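PDB 5MUL: neuraminidase from Bacteroides thetaiotaomicron, which binds beta-D-glucuronic acid on a beta-propeller scaffold and is probably a glycoside hydrolase that acts as a rhamnosidase. Local coordinates for residues A[61-66]-A[91-96]; A[319-322]-A[328-331]; A[66-71]-A[396-401]; A[298-301]-A[306-309]. All blocks are in the same frame, centred on the assembly; numbering follows the deposited sequence. Where two conformers were deposited one is given.

Contact 1: residues A[61-66]-A[91-96]; sequences GYLVLG and NIISIM
The torsions of Leu-63 and Ile-93 turn two branched side chains toward each other between two strands of different sheets. Leu-63 has CG opposite its backbone N and beside the carbonyl carbon (chi1 -169°). Ile-93 swings CG1 the other way, beside its own N (chi1 -50°), and an extended chi2 carries CD1 forward. Leu-63 CG then lies 4.2 Å from Ile-93 CD1, and the two side chains cross obliquely. Leu-63 was modelled in two conformers, so this detail holds for the one described. Two residues further along both strands the pattern recurs. A methyl of Leu-65 meets the short branch of Ile-95, with CD2 to CG2 at 4.2 Å. The Leu-65 side chain leaves the backbone beside the other strand, not at it, and its CD2 methyl still makes the touch. No hydrogen bond crosses between the segments. Their CA atoms stay well apart, 8.5 Å from Leu-63 to Ile-93, and both strands advance in the same direction. This is packing between the faces of two sheets. Phe-107, Val-105 and Leu-103 of strand 103-108 extend the apolar layer, and Ile-93 also touches Ser-55 and Tyr-57. Ile-95 lies about 9 Å, side chain to side chain, from the glucuronate-binding Glu-389. Such a hydrophobic interface between neighbouring blades is characteristic of the beta-propeller fold.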
loop_
_atom_site.group_PDB
_atom_site.type_symbol
_atom_site.label_atom_id
_atom_site.label_comp_id
_atom_site.label_asym_id
_atom_site.label_seq_id
_atom_site.Cartn_x
_atom_site.Cartn_y
_atom_site.Cartn_z
ATOM N N GLY A 61 15.267 -18.598 -1.056
ATOM C CA GLY A 61 15.245 -17.436 -0.174
ATOM C C GLY A 61 15.952 -16.200 -0.710
ATOM O O GLY A 61 16.096 -15.220 0.020
ATOM N N TYR A 62 16.396 -16.233 -1.965
ATOM C CA TYR A 62 17.114 -15.097 -2.536
ATOM C C TYR A 62 16.125 -14.066 -3.010
ATOM O O TYR A 62 15.081 -14.417 -3.559
ATOM C CB TYR A 62 17.991 -15.505 -3.710
ATOM C CG TYR A 62 19.198 -16.276 -3.262
ATOM C CD1 TYR A 62 19.132 -17.658 -3.106
ATOM C CD2 TYR A 62 20.390 -15.627 -2.952
ATOM C CE1 TYR A 62 20.232 -18.386 -2.676
ATOM C CE2 TYR A 62 21.499 -16.344 -2.518
ATOM C CZ TYR A 62 21.408 -17.726 -2.380
ATOM O OH TYR A 62 22.494 -18.458 -1.956
ATOM N N LEU A 63 16.469 -12.807 -2.763
ATOM C CA LEU A 63 15.709 -11.684 -3.294
ATOM C C LEU A 63 15.965 -11.664 -4.798
ATOM O O LEU A 63 17.103 -11.592 -5.247
ATOM C CB LEU A 63 16.172 -10.392 -2.622
ATOM C CG LEU A 63 15.333 -9.132 -2.830
ATOM C CD1 LEU A 63 15.643 -8.118 -1.744
ATOM C CD2 LEU A 63 15.582 -8.539 -4.204
ATOM N N VAL A 64 14.884 -11.747 -5.577
ATOM C CA VAL A 64 14.929 -11.666 -7.035
ATOM C C VAL A 64 14.289 -10.367 -7.501
ATOM O O VAL A 64 13.254 -9.945 -6.942
ATOM C CB VAL A 64 14.138 -12.836 -7.654
ATOM C CG1 VAL A 64 14.064 -12.723 -9.165
ATOM C CG2 VAL A 64 14.767 -14.160 -7.248
ATOM N N LEU A 65 14.929 -9.711 -8.457
ATOM C CA LEU A 65 14.383 -8.552 -9.160
ATOM C C LEU A 65 14.164 -8.949 -10.596
ATOM O O LEU A 65 15.049 -9.556 -11.206
ATOM C CB LEU A 65 15.324 -7.361 -9.080
ATOM C CG LEU A 65 15.600 -6.830 -7.682
ATOM C CD1 LEU A 65 16.656 -5.739 -7.700
ATOM C CD2 LEU A 65 14.316 -6.298 -7.067
ATOM N N GLY A 66 13.007 -8.586 -11.149
ATOM C CA GLY A 66 12.677 -8.936 -12.521
ATOM C C GLY A 66 12.043 -7.800 -13.251
ATOM O O GLY A 66 11.553 -6.862 -12.647
ATOM N N ASN A 91 9.381 -10.720 6.073
ATOM C CA ASN A 91 10.003 -10.756 4.735
ATOM C C ASN A 91 9.317 -9.782 3.761
ATOM O O ASN A 91 8.519 -10.182 2.910
ATOM C CB ASN A 91 9.954 -12.176 4.159
ATOM N N ILE A 92 9.668 -8.510 3.883
ATOM C CA ILE A 92 9.017 -7.412 3.149
ATOM C C ILE A 92 9.996 -6.794 2.161
ATOM O O ILE A 92 11.136 -6.529 2.511
ATOM C CB ILE A 92 8.572 -6.323 4.128
ATOM C CG1 ILE A 92 7.485 -6.888 5.049
ATOM C CG2 ILE A 92 8.102 -5.068 3.390
ATOM C CD1 ILE A 92 7.069 -5.964 6.165
ATOM N N ILE A 93 9.546 -6.573 0.924
ATOM C CA ILE A 93 10.355 -5.930 -0.115
ATOM C C ILE A 93 9.560 -4.758 -0.687
ATOM O O ILE A 93 8.380 -4.922 -1.008
ATOM C CB ILE A 93 10.713 -6.877 -1.290
ATOM C CG1 ILE A 93 11.303 -8.205 -0.799
ATOM C CG2 ILE A 93 11.643 -6.177 -2.282
ATOM C CD1 ILE A 93 11.292 -9.301 -1.866
ATOM N N SER A 94 10.170 -3.585 -0.791
ATOM C CA SER A 94 9.576 -2.425 -1.498
ATOM C C SER A 94 10.578 -1.969 -2.536
ATOM O O SER A 94 11.766 -1.815 -2.249
ATOM C CB SER A 94 9.224 -1.228 -0.559
ATOM O OG SER A 94 8.585 -0.112 -1.237
ATOM N N ILE A 95 10.075 -1.675 -3.736
ATOM C CA ILE A 95 10.855 -1.160 -4.840
ATOM C C ILE A 95 10.168 0.036 -5.483
ATOM O O ILE A 95 8.930 0.160 -5.424
ATOM C CB ILE A 95 11.166 -2.253 -5.901
ATOM C CG1 ILE A 95 9.948 -2.587 -6.762
ATOM C CG2 ILE A 95 11.742 -3.489 -5.251
ATOM C CD1 ILE A 95 10.169 -3.612 -7.866
ATOM N N MET A 96 10.971 0.901 -6.113
ATOM C CA MET A 96 10.434 2.028 -6.877
ATOM C C MET A 96 11.505 2.473 -7.844
ATOM O O MET A 96 12.692 2.367 -7.546
ATOM C CB MET A 96 10.029 3.189 -5.977
ATOM C CG MET A 96 9.273 4.317 -6.640
ATOM S SD MET A 96 7.793 3.850 -7.536
ATOM C CE MET A 96 6.893 2.907 -6.369
#

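Contact 2: residues A[319-322]-A[328-331]; sequences FTLK and MIPV
Phe-319 packs against three consecutive residues, Ile-329, Pro-330 and Val-331, and all of its contacts with them are apolar. Its CG sits between the backbone N and the carbonyl carbon (chi1 68°), which carries the ring over to the proline. CB is 3.5 Å from Pro-330 CG, and the ring atom CG is almost as near. The far end of the ring reaches further: CZ lies 3.7 Å from Val-331 CG2, and CE1 lies 3.9 Å from Ile-329 CG2. The ring meets all three at a slant. A second apolar pair adjoins it, with Leu-321 CD2 3.6 Å from Ile-329 CD1. The same leucine methyl lies at the edge of the Phe-319 ring, in its plane. An alanine at Phe-319 would keep CB near Pro-330 but lose the ring, and would probably leave Val-331 CG2 and Ile-329 CG2 without that partner and open a gap. Polar bonds act beside this cluster. Thr-320 OG1 accepts from Lys-322 N at 3.3 Å, an ST turn, and is also bonded to Glu-266. Leu-321 N bonds to Glu-266 too, and Ile-329 O is hydrogen-bonded by Arg-348 NH1. Tyr-286 of strand 281-287 lies against Leu-321, Ile-329 and Val-331. The direct contacts between these two loop segments are thus apolar, while hydrogen bonds tie each to the protein around it.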
loop_
_atom_site.group_PDB
_atom_site.type_symbol
_atom_site.label_atom_id
_atom_site.label_comp_id
_atom_site.label_asym_id
_atom_site.label_seq_id
_atom_site.Cartn_x
_atom_site.Cartn_y
_atom_site.Cartn_z
ATOM N N PHE A 319 -16.785 -13.041 11.697
ATOM C CA PHE A 319 -15.462 -13.433 12.133
ATOM C C PHE A 319 -15.022 -12.404 13.164
ATOM O O PHE A 319 -15.622 -11.335 13.276
ATOM C CB PHE A 319 -14.465 -13.547 10.965
ATOM C CG PHE A 319 -14.112 -12.234 10.296
ATOM C CD1 PHE A 319 -13.071 -11.450 10.781
ATOM C CD2 PHE A 319 -14.789 -11.800 9.167
ATOM C CE1 PHE A 319 -12.729 -10.256 10.163
ATOM C CE2 PHE A 319 -14.438 -10.620 8.530
ATOM C CZ PHE A 319 -13.400 -9.838 9.034
ATOM N N THR A 320 -13.999 -12.759 13.921
ATOM C CA THR A 320 -13.382 -11.820 14.848
ATOM C C THR A 320 -11.864 -11.834 14.674
ATOM O O THR A 320 -11.278 -12.854 14.309
ATOM C CB THR A 320 -13.778 -12.098 16.315
ATOM O OG1 THR A 320 -13.188 -11.097 17.157
ATOM C CG2 THR A 320 -13.321 -13.479 16.784
ATOM N N LEU A 321 -11.237 -10.683 14.938
ATOM C CA LEU A 321 -9.786 -10.556 14.934
ATOM C C LEU A 321 -9.168 -11.009 16.278
ATOM O O LEU A 321 -8.001 -11.392 16.318
ATOM C CB LEU A 321 -9.388 -9.114 14.597
ATOM C CG LEU A 321 -9.931 -8.581 13.260
ATOM C CD1 LEU A 321 -9.490 -7.141 13.131
ATOM C CD2 LEU A 321 -9.429 -9.417 12.085
ATOM N N LYS A 322 -9.944 -10.923 17.360
ATOM C CA LYS A 322 -9.535 -11.414 18.690
ATOM C C LYS A 322 -9.579 -12.934 18.769
ATOM O O LYS A 322 -8.798 -13.624 18.114
ATOM C CB LYS A 322 -10.454 -10.839 19.777
ATOM N N MET A 328 -5.780 -17.498 10.710
ATOM C CA MET A 328 -5.977 -16.923 9.378
ATOM C C MET A 328 -7.261 -16.091 9.330
ATOM O O MET A 328 -8.353 -16.634 9.527
ATOM C CB MET A 328 -6.046 -18.033 8.322
ATOM N N ILE A 329 -7.143 -14.785 9.062
ATOM C CA ILE A 329 -8.335 -13.943 8.941
ATOM C C ILE A 329 -9.032 -14.325 7.622
ATOM O O ILE A 329 -8.373 -14.400 6.584
ATOM C CB ILE A 329 -8.011 -12.424 8.938
ATOM C CG1 ILE A 329 -7.197 -12.008 10.193
ATOM C CG2 ILE A 329 -9.285 -11.596 8.886
ATOM C CD1 ILE A 329 -6.625 -10.594 10.078
ATOM N N PRO A 330 -10.356 -14.545 7.655
ATOM C CA PRO A 330 -11.062 -15.105 6.482
ATOM C C PRO A 330 -11.262 -14.138 5.309
ATOM O O PRO A 330 -11.800 -14.549 4.259
ATOM C CB PRO A 330 -12.406 -15.559 7.056
ATOM C CG PRO A 330 -12.570 -14.843 8.347
ATOM C CD PRO A 330 -11.205 -14.545 8.863
ATOM N N VAL A 331 -10.884 -12.875 5.493
ATOM C CA VAL A 331 -10.898 -11.865 4.439
ATOM C C VAL A 331 -9.555 -11.159 4.377
ATOM O O VAL A 331 -8.816 -11.124 5.367
ATOM C CB VAL A 331 -12.016 -10.840 4.621
ATOM C CG1 VAL A 331 -13.336 -11.544 4.832
ATOM C CG2 VAL A 331 -11.754 -9.879 5.774
#

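Contact 3: residues A[66-71]-A[396-401]; sequences GKRKLN and KLNLFV
Arg-68 and Asn-398 meet where strand 62-69 of one propeller blade faces strand 397-402 of the sheet that joins the two ends of the chain. The first kind of contact is polar and buried. The two side chains come from opposite directions. The arginine is extended from CG to NE, and the end of the Asn-398 side chain comes to the edge of the guanidinium group, near its plane. The two flat groups are turned 33° apart. As modelled, Arg-68 NH2 is 3.4 Å from Asn-398 ND2. The charge of Arg-68 has clearer partners: NH2 forms a salt bridge with Glu-424 and a hydrogen bond with Gln-52, and NH1 bonds to Ser-72 O. Val-422 lies against both Arg-68 and Asn-398.

The second kind is water-mediated and lies at the exposed end. Lys-396 NZ, itself bonded to Gln-394 OE1, is linked to the Asn-71 amide through two waters, one for each amide atom. One water donates to Asn-71 OD1 at 2.8 Å and accepts from Lys-396 NZ. The other accepts from both Lys-396 NZ, at 2.9 Å, and Asn-71 ND2, at 3.0 Å.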
loop_
_atom_site.group_PDB
_atom_site.type_symbol
_atom_site.label_atom_id
_atom_site.label_comp_id
_atom_site.label_asym_id
_atom_site.label_seq_id
_atom_site.Cartn_x
_atom_site.Cartn_y
_atom_site.Cartn_z
ATOM N N GLY A 66 13.007 -8.586 -11.149
ATOM C CA GLY A 66 12.677 -8.936 -12.521
ATOM C C GLY A 66 12.043 -7.800 -13.251
ATOM O O GLY A 66 11.553 -6.862 -12.647
ATOM N N LYS A 67 12.031 -7.892 -14.580
ATOM C CA LYS A 67 11.310 -6.939 -15.389
ATOM C C LYS A 67 10.877 -7.561 -16.687
ATOM O O LYS A 67 11.510 -8.492 -17.175
ATOM C CB LYS A 67 12.114 -5.674 -15.662
ATOM C CG LYS A 67 13.358 -5.862 -16.500
ATOM C CD LYS A 67 14.139 -4.562 -16.568
ATOM C CE LYS A 67 14.923 -4.399 -17.853
ATOM N NZ LYS A 67 15.414 -2.992 -17.960
ATOM N N ARG A 68 9.830 -6.982 -17.251
ATOM C CA ARG A 68 9.354 -7.332 -18.587
ATOM C C ARG A 68 8.981 -6.086 -19.306
ATOM O O ARG A 68 8.611 -5.064 -18.717
ATOM C CB ARG A 68 8.153 -8.278 -18.545
ATOM C CG ARG A 68 6.885 -7.663 -17.935
ATOM C CD ARG A 68 5.644 -8.467 -18.248
ATOM N NE ARG A 68 4.470 -7.919 -17.563
ATOM C CZ ARG A 68 3.214 -8.183 -17.868
ATOM N NH1 ARG A 68 2.891 -8.893 -18.954
ATOM N NH2 ARG A 68 2.242 -7.673 -17.114
ATOM N N LYS A 69 8.959 -6.170 -20.633
ATOM C CA LYS A 69 8.249 -5.214 -21.428
ATOM C C LYS A 69 6.754 -5.446 -21.255
ATOM O O LYS A 69 6.256 -6.564 -21.306
ATOM C CB LYS A 69 8.622 -5.348 -22.923
ATOM C CG LYS A 69 10.048 -4.947 -23.248
ATOM C CD LYS A 69 10.157 -3.437 -23.224
ATOM C CE LYS A 69 11.583 -2.983 -23.479
ATOM N NZ LYS A 69 11.635 -1.505 -23.412
ATOM N N LEU A 70 6.028 -4.376 -21.080
ATOM C CA LEU A 70 4.577 -4.476 -21.082
ATOM C C LEU A 70 4.119 -5.074 -22.413
ATOM O O LEU A 70 4.747 -4.857 -23.458
ATOM C CB LEU A 70 3.934 -3.119 -20.840
ATOM C CG LEU A 70 4.108 -2.534 -19.427
ATOM C CD1 LEU A 70 3.680 -1.075 -19.458
ATOM C CD2 LEU A 70 3.321 -3.329 -18.391
ATOM N N ASN A 71 3.039 -5.834 -22.359
ATOM C CA ASN A 71 2.424 -6.465 -23.530
ATOM C C ASN A 71 3.311 -7.596 -24.048
ATOM O O ASN A 71 3.139 -8.014 -25.198
ATOM C CB ASN A 71 2.051 -5.464 -24.622
ATOM C CG ASN A 71 1.211 -4.316 -24.105
ATOM O OD1 ASN A 71 0.383 -4.519 -23.216
ATOM N ND2 ASN A 71 1.413 -3.123 -24.643
ATOM N N LYS A 396 -4.466 0.826 -16.411
ATOM C CA LYS A 396 -4.487 -0.620 -16.490
ATOM C C LYS A 396 -4.238 -1.137 -15.101
ATOM O O LYS A 396 -3.321 -0.653 -14.417
ATOM C CB LYS A 396 -3.406 -1.153 -17.431
ATOM C CG LYS A 396 -3.581 -0.732 -18.891
ATOM C CD LYS A 396 -2.456 -1.264 -19.766
ATOM C CE LYS A 396 -2.712 -0.979 -21.235
ATOM N NZ LYS A 396 -1.437 -0.655 -21.934
ATOM N N LEU A 397 -5.033 -2.115 -14.683
ATOM C CA LEU A 397 -4.967 -2.736 -13.371
ATOM C C LEU A 397 -4.212 -4.047 -13.520
ATOM O O LEU A 397 -4.664 -4.976 -14.231
ATOM C CB LEU A 397 -6.373 -2.998 -12.807
ATOM C CG LEU A 397 -6.408 -3.690 -11.459
ATOM C CD1 LEU A 397 -5.632 -2.908 -10.404
ATOM C CD2 LEU A 397 -7.857 -3.897 -11.035
ATOM N N ASN A 398 -3.051 -4.128 -12.885
ATOM C CA ASN A 398 -2.279 -5.366 -12.809
ATOM C C ASN A 398 -2.069 -5.734 -11.358
ATOM O O ASN A 398 -1.599 -4.886 -10.568
ATOM C CB ASN A 398 -0.910 -5.225 -13.493
ATOM C CG ASN A 398 -0.955 -5.270 -15.008
ATOM O OD1 ASN A 398 -2.027 -5.161 -15.682
ATOM N ND2 ASN A 398 0.226 -5.398 -15.559
ATOM N N LEU A 399 -2.349 -6.969 -11.004
ATOM C CA LEU A 399 -2.284 -7.478 -9.637
ATOM C C LEU A 399 -1.202 -8.515 -9.516
ATOM O O LEU A 399 -1.006 -9.337 -10.411
ATOM C CB LEU A 399 -3.615 -8.148 -9.244
ATOM C CG LEU A 399 -4.885 -7.302 -9.344
ATOM C CD1 LEU A 399 -6.156 -8.119 -9.163
ATOM C CD2 LEU A 399 -4.868 -6.158 -8.363
ATOM N N PHE A 400 -0.488 -8.510 -8.399
ATOM C CA PHE A 400 0.427 -9.571 -8.037
ATOM C C PHE A 400 -0.413 -10.673 -7.422
ATOM O O PHE A 400 -1.037 -10.434 -6.384
ATOM C CB PHE A 400 1.431 -9.006 -7.025
ATOM C CG PHE A 400 2.540 -9.947 -6.615
ATOM C CD1 PHE A 400 2.310 -11.055 -5.806
ATOM C CD2 PHE A 400 3.850 -9.677 -6.989
ATOM C CE1 PHE A 400 3.359 -11.885 -5.405
ATOM C CE2 PHE A 400 4.903 -10.501 -6.568
ATOM C CZ PHE A 400 4.652 -11.598 -5.772
ATOM N N VAL A 401 -0.458 -11.853 -8.038
ATOM C CA VAL A 401 -1.284 -12.975 -7.599
ATOM C C VAL A 401 -0.430 -14.202 -7.344
ATOM O O VAL A 401 0.378 -14.611 -8.182
ATOM C CB VAL A 401 -2.369 -13.302 -8.634
ATOM C CG1 VAL A 401 -3.163 -14.544 -8.240
ATOM C CG2 VAL A 401 -3.291 -12.116 -8.826
HETATM O O HOH W 1 0.300 -3.101 -20.770
HETATM O O HOH W 2 -1.018 -1.411 -24.693
#

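Contact 4: residues A[298-301]-A[306-309]; sequences RIVW and TWHN
Trp-301 and His-308 form a hydrogen-bonded pair in the antiparallel beta hairpin of strands 296-302 and 307-311. Trp-301 N donates to His-308 O at 3.0 Å, and His-308 N donates to Trp-301 O at 2.8 Å. The N-to-C directions of segments 298-301 and 307-309 differ by 171°, close to antiparallel. The Trp-301 torsion chi1, 77°, folds the indole back across the neighbouring strand. His-308 CB then stands over one face of it, 3.4 Å from the centroid of the six-membered ring, a CH-pi contact. The imidazole lies obliquely by the five-membered ring, and its NE2 bonds to Asp-303. A serine in place of Trp-301 has no ring for His-308 CB to lie over, and would probably leave the histidine and Tyr-282 without that partner. On the other sheet face Val-300 and Asn-309 are a non-hydrogen-bonded pair, with Val-300 CG2 3.8 Å from Asn-309 CB. Val-300 CG1 also touches Trp-307 CE3. The hairpin makes the last two strands of a four-stranded blade. Strand 281-287 lies next to it and brings Tyr-282 to the Trp-301 ring. Trp-307 reaches into the adjoining blade, with NE1 bonded to Glu-256 and its ring edge-to-face with Tyr-228.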
loop_
_atom_site.group_PDB
_atom_site.type_symbol
_atom_site.label_atom_id
_atom_site.label_comp_id
_atom_site.label_asym_id
_atom_site.label_seq_id
_atom_site.Cartn_x
_atom_site.Cartn_y
_atom_site.Cartn_z
ATOM N N ARG A 298 -15.520 -1.771 3.495
ATOM C CA ARG A 298 -15.954 -0.404 3.441
ATOM C C ARG A 298 -15.070 0.405 2.502
ATOM O O ARG A 298 -13.876 0.098 2.336
ATOM C CB ARG A 298 -15.824 0.277 4.825
ATOM C CG ARG A 298 -16.305 -0.511 6.032
ATOM C CD ARG A 298 -17.782 -0.416 6.184
ATOM N NE ARG A 298 -18.258 -1.280 7.265
ATOM C CZ ARG A 298 -19.395 -1.094 7.936
ATOM N NH1 ARG A 298 -20.152 -0.025 7.697
ATOM N NH2 ARG A 298 -19.739 -1.963 8.880
ATOM N N ILE A 299 -15.647 1.463 1.972
ATOM C CA ILE A 299 -14.934 2.502 1.263
ATOM C C ILE A 299 -15.237 3.807 2.007
ATOM O O ILE A 299 -16.408 4.080 2.328
ATOM C CB ILE A 299 -15.307 2.513 -0.238
ATOM C CG1 ILE A 299 -14.471 3.536 -0.991
ATOM C CG2 ILE A 299 -16.805 2.731 -0.478
ATOM C CD1 ILE A 299 -13.051 3.073 -1.224
ATOM N N VAL A 300 -14.212 4.578 2.314
ATOM C CA VAL A 300 -14.330 5.849 3.027
ATOM C C VAL A 300 -13.739 6.908 2.129
ATOM O O VAL A 300 -12.616 6.739 1.653
ATOM C CB VAL A 300 -13.580 5.805 4.380
ATOM C CG1 VAL A 300 -13.620 7.160 5.070
ATOM C CG2 VAL A 300 -14.142 4.720 5.268
ATOM N N TRP A 301 -14.438 7.976 1.823
ATOM C CA TRP A 301 -13.919 8.955 0.910
ATOM C C TRP A 301 -14.380 10.344 1.246
ATOM O O TRP A 301 -15.400 10.521 1.954
ATOM C CB TRP A 301 -14.275 8.610 -0.560
ATOM C CG TRP A 301 -15.709 8.922 -0.992
ATOM C CD1 TRP A 301 -16.124 9.978 -1.748
ATOM C CD2 TRP A 301 -16.888 8.142 -0.702
ATOM N NE1 TRP A 301 -17.497 9.906 -1.935
ATOM C CE2 TRP A 301 -17.977 8.785 -1.315
ATOM C CE3 TRP A 301 -17.121 6.953 -0.004
ATOM C CZ2 TRP A 301 -19.303 8.276 -1.214
ATOM C CZ3 TRP A 301 -18.422 6.457 0.105
ATOM C CH2 TRP A 301 -19.495 7.118 -0.500
ATOM N N THR A 306 -17.330 16.693 2.540
ATOM C CA THR A 306 -17.503 15.844 3.702
ATOM C C THR A 306 -16.990 14.439 3.439
ATOM O O THR A 306 -16.826 14.015 2.280
ATOM C CB THR A 306 -18.980 15.688 4.157
ATOM O OG1 THR A 306 -19.759 15.160 3.080
ATOM C CG2 THR A 306 -19.571 16.998 4.618
ATOM N N TRP A 307 -16.796 13.740 4.548
ATOM C CA TRP A 307 -16.512 12.328 4.549
ATOM C C TRP A 307 -17.760 11.499 4.415
ATOM O O TRP A 307 -18.797 11.796 5.026
ATOM C CB TRP A 307 -15.767 11.910 5.817
ATOM C CG TRP A 307 -14.378 12.460 5.890
ATOM C CD1 TRP A 307 -13.970 13.563 6.564
ATOM C CD2 TRP A 307 -13.219 11.942 5.226
ATOM N NE1 TRP A 307 -12.624 13.780 6.376
ATOM C CE2 TRP A 307 -12.144 12.803 5.539
ATOM C CE3 TRP A 307 -12.992 10.850 4.390
ATOM C CZ2 TRP A 307 -10.843 12.583 5.064
ATOM C CZ3 TRP A 307 -11.687 10.638 3.912
ATOM C CH2 TRP A 307 -10.651 11.501 4.251
ATOM N N HIS A 308 -17.648 10.424 3.654
ATOM C CA HIS A 308 -18.700 9.444 3.493
ATOM C C HIS A 308 -18.114 8.064 3.714
ATOM O O HIS A 308 -16.909 7.834 3.487
ATOM C CB HIS A 308 -19.264 9.471 2.072
ATOM C CG HIS A 308 -19.693 10.819 1.606
ATOM N ND1 HIS A 308 -20.920 11.362 1.923
ATOM C CD2 HIS A 308 -19.065 11.735 0.835
ATOM C CE1 HIS A 308 -21.025 12.558 1.371
ATOM N NE2 HIS A 308 -19.914 12.808 0.705
ATOM N N ASN A 309 -18.945 7.129 4.113
ATOM C CA ASN A 309 -18.555 5.738 4.069
ATOM C C ASN A 309 -19.683 4.853 3.593
ATOM O O ASN A 309 -20.862 5.139 3.788
ATOM C CB ASN A 309 -17.947 5.267 5.380
ATOM C CG ASN A 309 -18.861 5.470 6.572
ATOM O OD1 ASN A 309 -19.518 4.528 7.010
ATOM N ND2 ASN A 309 -18.859 6.682 7.142
#

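From the N terminus, strand 62-69 serves two contacts. Its first part enters contact 1, which closes a short loop from one blade to the next at 91-96. Its second part opens contact 3, which ends at 396-401, after most of the propeller. The two share Gly-66 and cross along the chain. Contacts 4 and 2 follow in series, both nested inside the long loop of contact 3. Contact 4 closes a hairpin within one blade. Contact 2 closes a short loop in the connection between strands 307-311 and 335-339. Contacts 1 and 4 lie on opposite sides of the chain's centre, with centres about 33 Å apart. Contact 3 ties the early blade to the sheet built from both chain ends.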